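Local structure of alpha-1,3-glucanase (Streptomyces thermodiastaticus, 7C7D) at residues 72-77 with 81-86; 111-116 with 265-270; 139-144 with 186-191; 298-303 with 326-331. The protein hydrolyses alpha-1,3-glucosidic linkages in alpha-1,3-glucan, as a thermostable glycosidase of family GH87. All blocks are in the same frame, centred on the assembly; numbering follows the deposited sequence.

Interaction 1. Residues 72-77 with 81-86; sequences TKIGPD and GTLASE
I74 and L83 lay their side chains across each other at about a right angle, the terminal CD1 of I74 lying 4.0 Å from CD2 of L83 and equally close to its CG. CG1 of I74 stands between the backbone N and the carbonyl carbon (chi1 67°), and the nearly straight second torsion carries CD1 toward the turn 82-86. Beside this pair the methyl of A84 rests against two carbons of 72-77, CA of G75 and CB of D77, each 3.8 Å from A84 CB. A side chain on G75 would probably crowd that methyl, and its positive phi also favours glycine. D77 and T82 cross squarely as well, but as plain contact, OD2 of D77 resting 3.9 Å from CG2 of T82. The polar ends look elsewhere: D77 OD1 and T82 OG1 both bond to T79. T82 OG1 also accepts from S85 N (139° at the hydrogen), an ST motif, while S85 OG donates to T82 O at 2.7 Å. No hydrogen bond joins the segments; S85 CA makes a CA-H...O contact of 3.2 Å with D77 O. The contact lies in the D1 beta-sandwich, the I74 side chain about 8 Å from the calcium ion. Strand 72-74 pairs antiparallel with strand 92-95, I74 and L83 rest on T189 of strand 188-196, and S85 O hydrogen-bonds to R90 and to Q400 of the beta-helix.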
loop_
_atom_site.group_PDB
_atom_site.type_symbol
_atom_site.label_atom_id
_atom_site.label_comp_id
_atom_site.label_asym_id
_atom_site.label_seq_id
_atom_site.Cartn_x
_atom_site.Cartn_y
_atom_site.Cartn_z
ATOM N N THR A 72 0.129 0.130 -27.790
ATOM C CA THR A 72 0.465 1.549 -27.737
ATOM C C THR A 72 0.827 1.921 -26.307
ATOM O O THR A 72 0.019 1.735 -25.394
ATOM C CB THR A 72 -0.727 2.393 -28.192
ATOM O OG1 THR A 72 -1.128 1.995 -29.510
ATOM C CG2 THR A 72 -0.360 3.877 -28.194
ATOM N N LYS A 73 2.027 2.460 -26.114
ATOM C CA LYS A 73 2.434 2.915 -24.793
ATOM C C LYS A 73 1.681 4.190 -24.430
ATOM O O LYS A 73 1.515 5.089 -25.260
ATOM C CB LYS A 73 3.944 3.183 -24.783
ATOM C CG LYS A 73 4.587 3.210 -23.398
ATOM C CD LYS A 73 6.105 3.444 -23.468
ATOM C CE LYS A 73 6.862 2.227 -24.014
ATOM N NZ LYS A 73 8.356 2.356 -23.916
ATOM N N ILE A 74 1.209 4.258 -23.184
ATOM C CA ILE A 74 0.602 5.467 -22.639
ATOM C C ILE A 74 1.501 5.997 -21.529
ATOM O O ILE A 74 2.238 5.238 -20.890
ATOM C CB ILE A 74 -0.852 5.285 -22.147
ATOM C CG1 ILE A 74 -0.922 4.363 -20.922
ATOM C CG2 ILE A 74 -1.730 4.781 -23.287
ATOM C CD1 ILE A 74 -2.274 4.377 -20.229
ATOM N N GLY A 75 1.436 7.308 -21.300
ATOM C CA GLY A 75 2.255 7.953 -20.300
ATOM C C GLY A 75 3.649 8.249 -20.817
ATOM O O GLY A 75 3.970 7.976 -21.980
ATOM N N PRO A 76 4.516 8.809 -19.961
ATOM C CA PRO A 76 4.236 9.135 -18.556
ATOM C C PRO A 76 3.312 10.337 -18.392
ATOM O O PRO A 76 3.359 11.282 -19.178
ATOM C CB PRO A 76 5.623 9.459 -17.991
ATOM C CG PRO A 76 6.420 9.892 -19.167
ATOM C CD PRO A 76 5.921 9.080 -20.320
ATOM N N ASP A 77 2.462 10.290 -17.372
ATOM C CA ASP A 77 1.585 11.402 -17.033
ATOM C C ASP A 77 1.302 11.303 -15.546
ATOM O O ASP A 77 1.015 10.214 -15.047
ATOM C CB ASP A 77 0.273 11.302 -17.824
ATOM C CG ASP A 77 -0.519 12.599 -17.836
ATOM O OD1 ASP A 77 -0.159 13.552 -17.106
ATOM O OD2 ASP A 77 -1.511 12.660 -18.589
ATOM N N GLY A 81 -6.268 11.881 -12.019
ATOM C CA GLY A 81 -7.438 11.329 -12.661
ATOM C C GLY A 81 -7.215 10.721 -14.027
ATOM O O GLY A 81 -8.177 10.223 -14.623
ATOM N N THR A 82 -5.990 10.740 -14.547
ATOM C CA THR A 82 -5.705 10.112 -15.828
ATOM C C THR A 82 -5.340 8.643 -15.646
ATOM O O THR A 82 -4.826 8.226 -14.605
ATOM C CB THR A 82 -4.564 10.831 -16.558
ATOM O OG1 THR A 82 -3.349 10.708 -15.804
ATOM C CG2 THR A 82 -4.907 12.310 -16.782
ATOM N N LEU A 83 -5.586 7.859 -16.697
ATOM C CA LEU A 83 -5.261 6.439 -16.648
ATOM C C LEU A 83 -3.772 6.216 -16.411
ATOM O O LEU A 83 -3.386 5.368 -15.595
ATOM C CB LEU A 83 -5.712 5.765 -17.943
ATOM C CG LEU A 83 -5.626 4.242 -18.016
ATOM C CD1 LEU A 83 -6.416 3.580 -16.898
ATOM C CD2 LEU A 83 -6.128 3.769 -19.377
ATOM N N ALA A 84 -2.916 6.972 -17.105
ATOM C CA ALA A 84 -1.480 6.782 -16.929
ATOM C C ALA A 84 -1.023 7.129 -15.516
ATOM O O ALA A 84 -0.076 6.516 -15.007
ATOM C CB ALA A 84 -0.707 7.607 -17.955
ATOM N N SER A 85 -1.685 8.090 -14.856
ATOM C CA SER A 85 -1.209 8.528 -13.545
ATOM C C SER A 85 -1.270 7.416 -12.517
ATOM O O SER A 85 -0.468 7.409 -11.575
ATOM C CB SER A 85 -1.993 9.747 -13.045
ATOM O OG SER A 85 -3.322 9.402 -12.656
ATOM N N GLU A 86 -2.208 6.478 -12.670
ATOM C CA GLU A 86 -2.349 5.381 -11.722
ATOM C C GLU A 86 -1.535 4.154 -12.103
ATOM O O GLU A 86 -1.572 3.155 -11.383
ATOM C CB GLU A 86 -3.822 4.991 -11.535
ATOM C CG GLU A 86 -4.632 5.961 -10.676
ATOM C CD GLU A 86 -5.931 5.365 -10.165
ATOM O OE1 GLU A 86 -6.261 4.232 -10.560
ATOM O OE2 GLU A 86 -6.621 6.038 -9.369
#

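Interaction 2. Residues 111-116 with 265-270; sequences ALTVAY and GSWYSV
A111 and W267 make the CH-pi contact at the heart of this buried meeting. The A111 methyl sits over one face of the indole, CB 3.9 Å from the centroid of the six-membered ring and 23° off its normal, displaced toward the rim so that CH2 and CZ3 are its closest atoms. Polar atoms approach the same end of the ring without hydrogen bonding. L112 O lies at the edge, in the ring plane, 3.8 Å from CH2 of W267, whereas T113 OG1 comes in obliquely, 3.6 Å from that same carbon. OG1 of T113 stands beside its own backbone N and anti to the carbonyl carbon (chi1 -58°). Charge and aromatic contacts from outside hold the indole too: R166 makes a cation-pi contact with it and W323 meets it edge-to-face. With an alanine in place of W267, the A111 methyl would probably face a gap and R166 would lose this cation-pi contact. The indole reaches from the turn before strand 269-272 of the parallel beta-helix to strand 109-117 of the D1 beta-sandwich, passing L168 of strand 163-169 and E196 of strand 188-196, so one side chain bridges the two folds.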
loop_
_atom_site.group_PDB
_atom_site.type_symbol
_atom_site.label_atom_id
_atom_site.label_comp_id
_atom_site.label_asym_id
_atom_site.label_seq_id
_atom_site.Cartn_x
_atom_site.Cartn_y
_atom_site.Cartn_z
ATOM N N ALA A 111 3.935 -18.736 -11.775
ATOM C CA ALA A 111 2.715 -18.006 -11.489
ATOM C C ALA A 111 2.865 -16.581 -11.998
ATOM O O ALA A 111 3.978 -16.050 -12.097
ATOM C CB ALA A 111 2.402 -18.012 -9.990
ATOM N N LEU A 112 1.728 -15.970 -12.311
ATOM C CA LEU A 112 1.696 -14.670 -12.960
ATOM C C LEU A 112 0.598 -13.824 -12.334
ATOM O O LEU A 112 -0.532 -14.294 -12.193
ATOM C CB LEU A 112 1.396 -14.880 -14.447
ATOM C CG LEU A 112 1.206 -13.659 -15.333
ATOM C CD1 LEU A 112 2.486 -12.850 -15.369
ATOM C CD2 LEU A 112 0.810 -14.096 -16.732
ATOM N N THR A 113 0.932 -12.592 -11.951
ATOM C CA THR A 113 -0.058 -11.590 -11.569
ATOM C C THR A 113 0.111 -10.387 -12.481
ATOM O O THR A 113 1.237 -9.924 -12.690
ATOM C CB THR A 113 0.102 -11.164 -10.106
ATOM O OG1 THR A 113 -0.008 -12.314 -9.262
ATOM C CG2 THR A 113 -0.973 -10.154 -9.713
ATOM N N VAL A 114 -0.992 -9.887 -13.031
ATOM C CA VAL A 114 -0.956 -8.792 -13.994
ATOM C C VAL A 114 -1.837 -7.657 -13.499
ATOM O O VAL A 114 -3.017 -7.868 -13.195
ATOM C CB VAL A 114 -1.421 -9.256 -15.384
ATOM C CG1 VAL A 114 -1.381 -8.098 -16.370
ATOM C CG2 VAL A 114 -0.554 -10.402 -15.873
ATOM N N ALA A 115 -1.272 -6.455 -13.425
ATOM C CA ALA A 115 -2.044 -5.250 -13.146
ATOM C C ALA A 115 -2.474 -4.639 -14.473
ATOM O O ALA A 115 -1.650 -4.450 -15.372
ATOM C CB ALA A 115 -1.208 -4.252 -12.342
ATOM N N TYR A 116 -3.762 -4.336 -14.598
ATOM C CA TYR A 116 -4.332 -3.972 -15.887
ATOM C C TYR A 116 -5.568 -3.118 -15.642
ATOM O O TYR A 116 -6.106 -3.075 -14.534
ATOM C CB TYR A 116 -4.745 -5.235 -16.666
ATOM C CG TYR A 116 -5.967 -5.837 -16.014
ATOM C CD1 TYR A 116 -5.845 -6.670 -14.903
ATOM C CD2 TYR A 116 -7.251 -5.488 -16.434
ATOM C CE1 TYR A 116 -6.962 -7.157 -14.244
ATOM C CE2 TYR A 116 -8.365 -5.958 -15.770
ATOM C CZ TYR A 116 -8.219 -6.796 -14.689
ATOM O OH TYR A 116 -9.327 -7.282 -14.039
ATOM N N GLY A 265 -1.751 -22.681 1.056
ATOM C CA GLY A 265 -1.114 -21.678 0.229
ATOM C C GLY A 265 -2.160 -20.754 -0.351
ATOM O O GLY A 265 -3.250 -21.199 -0.719
ATOM N N SER A 266 -1.843 -19.461 -0.439
ATOM C CA SER A 266 -2.824 -18.474 -0.865
ATOM C C SER A 266 -3.220 -18.597 -2.332
ATOM O O SER A 266 -4.156 -17.910 -2.755
ATOM C CB SER A 266 -2.300 -17.071 -0.577
ATOM O OG SER A 266 -1.171 -16.807 -1.386
ATOM N N TRP A 267 -2.537 -19.422 -3.120
ATOM C CA TRP A 267 -2.964 -19.699 -4.483
ATOM C C TRP A 267 -3.846 -20.935 -4.579
ATOM O O TRP A 267 -4.336 -21.243 -5.668
ATOM C CB TRP A 267 -1.753 -19.838 -5.416
ATOM C CG TRP A 267 -1.008 -18.543 -5.599
ATOM C CD1 TRP A 267 -0.323 -17.844 -4.639
ATOM C CD2 TRP A 267 -0.883 -17.785 -6.809
ATOM N NE1 TRP A 267 0.222 -16.707 -5.182
ATOM C CE2 TRP A 267 -0.103 -16.648 -6.511
ATOM C CE3 TRP A 267 -1.347 -17.960 -8.119
ATOM C CZ2 TRP A 267 0.227 -15.693 -7.473
ATOM C CZ3 TRP A 267 -1.020 -17.002 -9.076
ATOM C CH2 TRP A 267 -0.239 -15.885 -8.745
ATOM N N TYR A 268 -4.077 -21.631 -3.469
ATOM C CA TYR A 268 -4.826 -22.885 -3.464
ATOM C C TYR A 268 -6.053 -22.861 -2.569
ATOM O O TYR A 268 -7.106 -23.371 -2.966
ATOM C CB TYR A 268 -3.916 -24.039 -3.023
ATOM C CG TYR A 268 -2.667 -24.156 -3.851
ATOM C CD1 TYR A 268 -2.711 -24.644 -5.150
ATOM C CD2 TYR A 268 -1.439 -23.763 -3.340
ATOM C CE1 TYR A 268 -1.562 -24.747 -5.913
ATOM C CE2 TYR A 268 -0.291 -23.860 -4.094
ATOM C CZ TYR A 268 -0.357 -24.353 -5.378
ATOM O OH TYR A 268 0.796 -24.446 -6.127
ATOM N N SER A 269 -5.939 -22.315 -1.361
ATOM C CA SER A 269 -7.051 -22.239 -0.419
ATOM C C SER A 269 -7.603 -20.823 -0.466
ATOM O O SER A 269 -6.977 -19.893 0.049
ATOM C CB SER A 269 -6.578 -22.594 0.988
ATOM O OG SER A 269 -5.960 -23.872 1.012
ATOM N N VAL A 270 -8.781 -20.659 -1.061
ATOM C CA VAL A 270 -9.298 -19.338 -1.407
ATOM C C VAL A 270 -10.656 -19.144 -0.745
ATOM O O VAL A 270 -11.615 -19.861 -1.060
ATOM C CB VAL A 270 -9.385 -19.143 -2.928
ATOM C CG1 VAL A 270 -9.907 -17.750 -3.244
ATOM C CG2 VAL A 270 -8.016 -19.356 -3.567
#

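Interaction 3. Residues 139-144 with 186-191; sequences LTVTSK and VQVTVD. With CA (calcium ion), chain C.
Aliphatic methyls rather than flat groups join V141 to V186 and V188, although the ring of Y116 lies beside V141, and V188 rests on the Y116 side chain mainly at its CB. The flat group with a metal partner is the carboxylate of D191: one oxygen, OD1, binds the calcium ion at 2.3 Å, while OD2 is turned to a hydrogen-bond partner elsewhere. D191 also gives its backbone O to the same calcium at 2.6 Å, so it chelates the ion through two atoms, and E63, E65, S88 and Q91 complete the site. In the hydrophobic contact, CG2 of V141 does all the touching, 3.8 Å from CG1 of V186 and 4.2 Å from CG2 of V188. That methyl stands between the backbone N and carbonyl carbon of V141 (chi1 -71° for CG1), directed at the facing strand. The side chains of V141 and V186 run antiparallel, passing alongside rather than meeting end on. Here the two antiparallel sheets of the D1 beta-sandwich face one another: strand 133-142 is an outermost strand of one, strand 188-196 belongs to the other. At the end of strand 133-142, T142 OG1 accepts the backbone N of K144 at 3.0 Å, an ST turn, and K144 NZ extends to a salt bridge with E296 of the beta-helix.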
loop_
_atom_site.group_PDB
_atom_site.type_symbol
_atom_site.label_atom_id
_atom_site.label_comp_id
_atom_site.label_asym_id
_atom_site.label_seq_id
_atom_site.Cartn_x
_atom_site.Cartn_y
_atom_site.Cartn_z
ATOM N N LEU A 139 -6.348 -15.174 -18.508
ATOM C CA LEU A 139 -6.572 -14.304 -17.367
ATOM C C LEU A 139 -7.938 -13.650 -17.515
ATOM O O LEU A 139 -8.288 -13.173 -18.598
ATOM C CB LEU A 139 -5.497 -13.222 -17.309
ATOM C CG LEU A 139 -4.079 -13.681 -16.981
ATOM C CD1 LEU A 139 -3.070 -12.695 -17.542
ATOM C CD2 LEU A 139 -3.908 -13.842 -15.484
ATOM N N THR A 140 -8.709 -13.636 -16.436
ATOM C CA THR A 140 -9.961 -12.894 -16.423
ATOM C C THR A 140 -9.662 -11.425 -16.165
ATOM O O THR A 140 -8.950 -11.089 -15.216
ATOM C CB THR A 140 -10.880 -13.444 -15.336
ATOM O OG1 THR A 140 -11.149 -14.827 -15.602
ATOM C CG2 THR A 140 -12.194 -12.663 -15.289
ATOM N N VAL A 141 -10.191 -10.549 -17.012
ATOM C CA VAL A 141 -10.003 -9.113 -16.862
ATOM C C VAL A 141 -11.369 -8.447 -16.791
ATOM O O VAL A 141 -12.282 -8.788 -17.553
ATOM C CB VAL A 141 -9.138 -8.504 -17.986
ATOM C CG1 VAL A 141 -7.680 -8.928 -17.829
ATOM C CG2 VAL A 141 -9.653 -8.907 -19.352
ATOM N N THR A 142 -11.515 -7.509 -15.859
ATOM C CA THR A 142 -12.808 -6.881 -15.658
ATOM C C THR A 142 -12.634 -5.474 -15.114
ATOM O O THR A 142 -11.588 -5.115 -14.567
ATOM C CB THR A 142 -13.697 -7.704 -14.717
ATOM O OG1 THR A 142 -14.984 -7.080 -14.618
ATOM C CG2 THR A 142 -13.068 -7.806 -13.329
ATOM N N SER A 143 -13.695 -4.682 -15.284
ATOM C CA SER A 143 -13.825 -3.360 -14.691
ATOM C C SER A 143 -14.677 -3.375 -13.431
ATOM O O SER A 143 -14.852 -2.323 -12.805
ATOM C CB SER A 143 -14.425 -2.378 -15.701
ATOM O OG SER A 143 -15.690 -2.843 -16.157
ATOM N N LYS A 144 -15.169 -4.552 -13.028
ATOM C CA LYS A 144 -16.123 -4.650 -11.927
ATOM C C LYS A 144 -15.584 -4.032 -10.643
ATOM O O LYS A 144 -16.328 -3.374 -9.909
ATOM C CB LYS A 144 -16.495 -6.118 -11.703
ATOM C CG LYS A 144 -17.316 -6.347 -10.444
ATOM C CD LYS A 144 -17.665 -7.808 -10.249
ATOM C CE LYS A 144 -18.541 -7.976 -9.017
ATOM N NZ LYS A 144 -18.904 -9.391 -8.769
ATOM N N VAL A 186 -11.417 -7.809 -25.594
ATOM C CA VAL A 186 -11.609 -6.535 -24.913
ATOM C C VAL A 186 -10.268 -5.822 -24.965
ATOM O O VAL A 186 -9.211 -6.461 -24.967
ATOM C CB VAL A 186 -12.108 -6.724 -23.455
ATOM C CG1 VAL A 186 -11.099 -7.513 -22.617
ATOM C CG2 VAL A 186 -12.439 -5.382 -22.806
ATOM N N GLN A 187 -10.308 -4.496 -25.026
ATOM C CA GLN A 187 -9.079 -3.713 -25.035
ATOM C C GLN A 187 -8.523 -3.663 -23.617
ATOM O O GLN A 187 -9.225 -3.262 -22.685
ATOM C CB GLN A 187 -9.369 -2.306 -25.547
ATOM C CG GLN A 187 -8.154 -1.409 -25.702
ATOM C CD GLN A 187 -8.559 0.018 -25.985
ATOM O OE1 GLN A 187 -9.089 0.704 -25.112
ATOM N NE2 GLN A 187 -8.331 0.471 -27.213
ATOM N N VAL A 188 -7.271 -4.073 -23.444
ATOM C CA VAL A 188 -6.671 -4.196 -22.121
ATOM C C VAL A 188 -5.456 -3.286 -22.050
ATOM O O VAL A 188 -4.567 -3.361 -22.904
ATOM C CB VAL A 188 -6.268 -5.647 -21.800
ATOM C CG1 VAL A 188 -5.757 -5.744 -20.360
ATOM C CG2 VAL A 188 -7.437 -6.601 -22.033
ATOM N N THR A 189 -5.408 -2.439 -21.029
ATOM C CA THR A 189 -4.233 -1.623 -20.760
ATOM C C THR A 189 -3.423 -2.345 -19.692
ATOM O O THR A 189 -3.864 -2.466 -18.546
ATOM C CB THR A 189 -4.646 -0.219 -20.336
ATOM O OG1 THR A 189 -5.350 0.391 -21.428
ATOM C CG2 THR A 189 -3.423 0.627 -19.999
ATOM N N VAL A 190 -2.262 -2.864 -20.082
ATOM C CA VAL A 190 -1.423 -3.667 -19.198
ATOM C C VAL A 190 -0.368 -2.773 -18.564
ATOM O O VAL A 190 0.381 -2.084 -19.266
ATOM C CB VAL A 190 -0.778 -4.835 -19.965
ATOM C CG1 VAL A 190 0.058 -5.689 -19.022
ATOM C CG2 VAL A 190 -1.856 -5.687 -20.643
ATOM N N ASP A 191 -0.296 -2.796 -17.234
ATOM C CA ASP A 191 0.609 -1.914 -16.500
ATOM C C ASP A 191 1.943 -2.588 -16.178
ATOM O O ASP A 191 3.017 -2.056 -16.493
ATOM C CB ASP A 191 -0.094 -1.474 -15.215
ATOM C CG ASP A 191 0.750 -0.556 -14.363
ATOM O OD1 ASP A 191 1.807 -0.070 -14.845
ATOM O OD2 ASP A 191 0.343 -0.311 -13.202
HETATM CA CA CA C . 3.769 0.346 -15.908
#

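Interaction 4. Residues 298-303 with 326-331; sequences TERVDS and HVKVGL
R300 and K328 bring their backbones closest, CA to CA 6.2 Å, where two irregular loops come together and then diverge, with no regular strand pairing between them. Both belong to the right-handed parallel beta-helix expected of the pectate lyase-like family: the loop holding R300 follows strand 292-294, and the one holding K328 joins strand 323-325 to strand 331-333. The buried side chain of K328 carries the contact. Its CG is anti to the backbone N, and after an extended start the chain bends at chi3 (70°), which brings the ammonium to the carbonyls of the other loop. NZ donates to V301 O at 3.1 Å, reaching it 31° out of the carbonyl plane, and to S304 O just beyond the segment. D302 O is also close, though its angle is too poor for a hydrogen bond. On the way the aliphatic part lies along the same V301 carbonyl, CD of K328 3.4 Å from V301 O, while CG of K328 passes CG of R300 at 4.4 Å. A methionine in place of K328 would probably leave the carbonyls of V301 and S304 without their shared donor. R300, fully extended, turns its charge away from the lysine and forms salt bridges with D302 through NE and with D376 through NH1. R300 NE gives D302 OD1 a nearly straight bond (162°), received on the syn lone pair and lying close to the guanidinium plane. That same OD1 of D302 remains 4.7 Å from K328 NZ, an opposite charge near enough to favour the ammonium, perhaps, without touching it.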
loop_
_atom_site.group_PDB
_atom_site.type_symbol
_atom_site.label_atom_id
_atom_site.label_comp_id
_atom_site.label_asym_id
_atom_site.label_seq_id
_atom_site.Cartn_x
_atom_site.Cartn_y
_atom_site.Cartn_z
ATOM N N THR A 298 -16.708 -3.320 -4.563
ATOM C CA THR A 298 -16.520 -2.496 -5.747
ATOM C C THR A 298 -16.663 -1.013 -5.446
ATOM O O THR A 298 -16.577 -0.189 -6.364
ATOM C CB THR A 298 -17.512 -2.898 -6.847
ATOM O OG1 THR A 298 -18.825 -2.503 -6.447
ATOM C CG2 THR A 298 -17.499 -4.407 -7.065
ATOM N N GLU A 299 -16.871 -0.648 -4.188
ATOM C CA GLU A 299 -17.089 0.738 -3.821
ATOM C C GLU A 299 -16.500 0.949 -2.438
ATOM O O GLU A 299 -16.080 0.003 -1.772
ATOM C CB GLU A 299 -18.577 1.073 -3.818
ATOM C CG GLU A 299 -19.360 0.200 -2.876
ATOM C CD GLU A 299 -20.818 0.117 -3.240
ATOM O OE1 GLU A 299 -21.353 1.090 -3.816
ATOM O OE2 GLU A 299 -21.425 -0.930 -2.955
ATOM N N ARG A 300 -16.489 2.202 -2.004
ATOM C CA ARG A 300 -16.020 2.558 -0.672
ATOM C C ARG A 300 -17.207 3.082 0.125
ATOM O O ARG A 300 -17.681 4.198 -0.117
ATOM C CB ARG A 300 -14.899 3.587 -0.749
ATOM C CG ARG A 300 -14.339 3.925 0.603
ATOM C CD ARG A 300 -13.259 4.941 0.472
ATOM N NE ARG A 300 -12.787 5.367 1.775
ATOM C CZ ARG A 300 -11.649 6.021 1.961
ATOM N NH1 ARG A 300 -10.883 6.318 0.921
ATOM N NH2 ARG A 300 -11.285 6.370 3.182
ATOM N N VAL A 301 -17.691 2.269 1.057
ATOM C CA VAL A 301 -18.764 2.637 1.975
ATOM C C VAL A 301 -18.122 2.750 3.352
ATOM O O VAL A 301 -17.853 1.739 4.012
ATOM C CB VAL A 301 -19.904 1.611 1.968
ATOM C CG1 VAL A 301 -21.055 2.081 2.854
ATOM C CG2 VAL A 301 -20.393 1.360 0.545
ATOM N N ASP A 302 -17.861 3.982 3.792
ATOM C CA ASP A 302 -17.040 4.165 4.983
ATOM C C ASP A 302 -17.682 3.553 6.220
ATOM O O ASP A 302 -16.972 3.057 7.102
ATOM C CB ASP A 302 -16.705 5.644 5.185
ATOM C CG ASP A 302 -15.515 6.085 4.349
ATOM O OD1 ASP A 302 -14.761 5.203 3.879
ATOM O OD2 ASP A 302 -15.326 7.308 4.169
ATOM N N SER A 303 -19.014 3.531 6.280
ATOM C CA SER A 303 -19.731 3.011 7.439
ATOM C C SER A 303 -19.892 1.494 7.428
ATOM O O SER A 303 -20.439 0.944 8.391
ATOM C CB SER A 303 -21.110 3.668 7.541
ATOM O OG SER A 303 -21.880 3.419 6.374
ATOM N N HIS A 326 -9.733 -7.151 -3.103
ATOM C CA HIS A 326 -11.135 -6.816 -3.410
ATOM C C HIS A 326 -11.977 -6.681 -2.145
ATOM O O HIS A 326 -13.115 -7.157 -2.075
ATOM C CB HIS A 326 -11.775 -7.781 -4.410
ATOM C CG HIS A 326 -11.147 -7.747 -5.765
ATOM N ND1 HIS A 326 -11.208 -8.810 -6.641
ATOM C CD2 HIS A 326 -10.435 -6.781 -6.394
ATOM C CE1 HIS A 326 -10.557 -8.502 -7.750
ATOM N NE2 HIS A 326 -10.080 -7.276 -7.626
ATOM N N VAL A 327 -11.408 -6.021 -1.140
ATOM C CA VAL A 327 -12.127 -5.615 0.061
ATOM C C VAL A 327 -12.035 -4.099 0.173
ATOM O O VAL A 327 -11.422 -3.441 -0.680
ATOM C CB VAL A 327 -11.605 -6.338 1.319
ATOM C CG1 VAL A 327 -11.897 -7.823 1.226
ATOM C CG2 VAL A 327 -10.095 -6.123 1.506
ATOM N N LYS A 328 -12.647 -3.525 1.209
ATOM C CA LYS A 328 -12.525 -2.085 1.429
ATOM C C LYS A 328 -11.196 -1.780 2.114
ATOM O O LYS A 328 -10.315 -1.143 1.530
ATOM C CB LYS A 328 -13.716 -1.556 2.234
ATOM C CG LYS A 328 -13.687 -0.041 2.395
ATOM C CD LYS A 328 -14.767 0.481 3.314
ATOM C CE LYS A 328 -14.509 0.100 4.753
ATOM N NZ LYS A 328 -15.350 0.915 5.684
ATOM N N VAL A 329 -11.041 -2.238 3.355
ATOM C CA VAL A 329 -9.773 -2.196 4.073
ATOM C C VAL A 329 -9.293 -3.627 4.256
ATOM O O VAL A 329 -10.082 -4.516 4.589
ATOM C CB VAL A 329 -9.910 -1.482 5.433
ATOM C CG1 VAL A 329 -8.584 -1.502 6.198
ATOM C CG2 VAL A 329 -10.376 -0.062 5.224
ATOM N N GLY A 330 -8.001 -3.861 4.032
ATOM C CA GLY A 330 -7.470 -5.178 4.331
ATOM C C GLY A 330 -7.581 -5.516 5.806
ATOM O O GLY A 330 -8.269 -6.468 6.188
ATOM N N LEU A 331 -6.918 -4.738 6.657
ATOM C CA LEU A 331 -6.976 -4.931 8.103
ATOM C C LEU A 331 -7.245 -3.584 8.751
ATOM O O LEU A 331 -6.385 -2.695 8.731
ATOM C CB LEU A 331 -5.689 -5.550 8.654
ATOM C CG LEU A 331 -5.319 -6.955 8.161
ATOM C CD1 LEU A 331 -4.494 -6.914 6.874
ATOM C CD2 LEU A 331 -4.569 -7.726 9.241
#

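How the interactions relate
From the N terminus, interaction 1 closes first, shutting a short turn of the D1 sandwich before the others begin. Interaction 2 then opens at 111-116 and stays open across the rest of D1 until 265-270 in the beta-helix; interaction 3 opens and closes within that span. Interaction 4 follows in series, inside the beta-helix, and no two contacts cross. Strands 109-117 and 188-196 are neighbours, so interactions 2 and 3 meet directly: A115 O probably accepts from D191 N, and Y116 OH hydrogen-bonds to T142 N. Interaction 1 touches interaction 3 through T189. K144 O packs on T298 CG2, linking interaction 3 to interaction 4 between the D1 sandwich and the beta-helix.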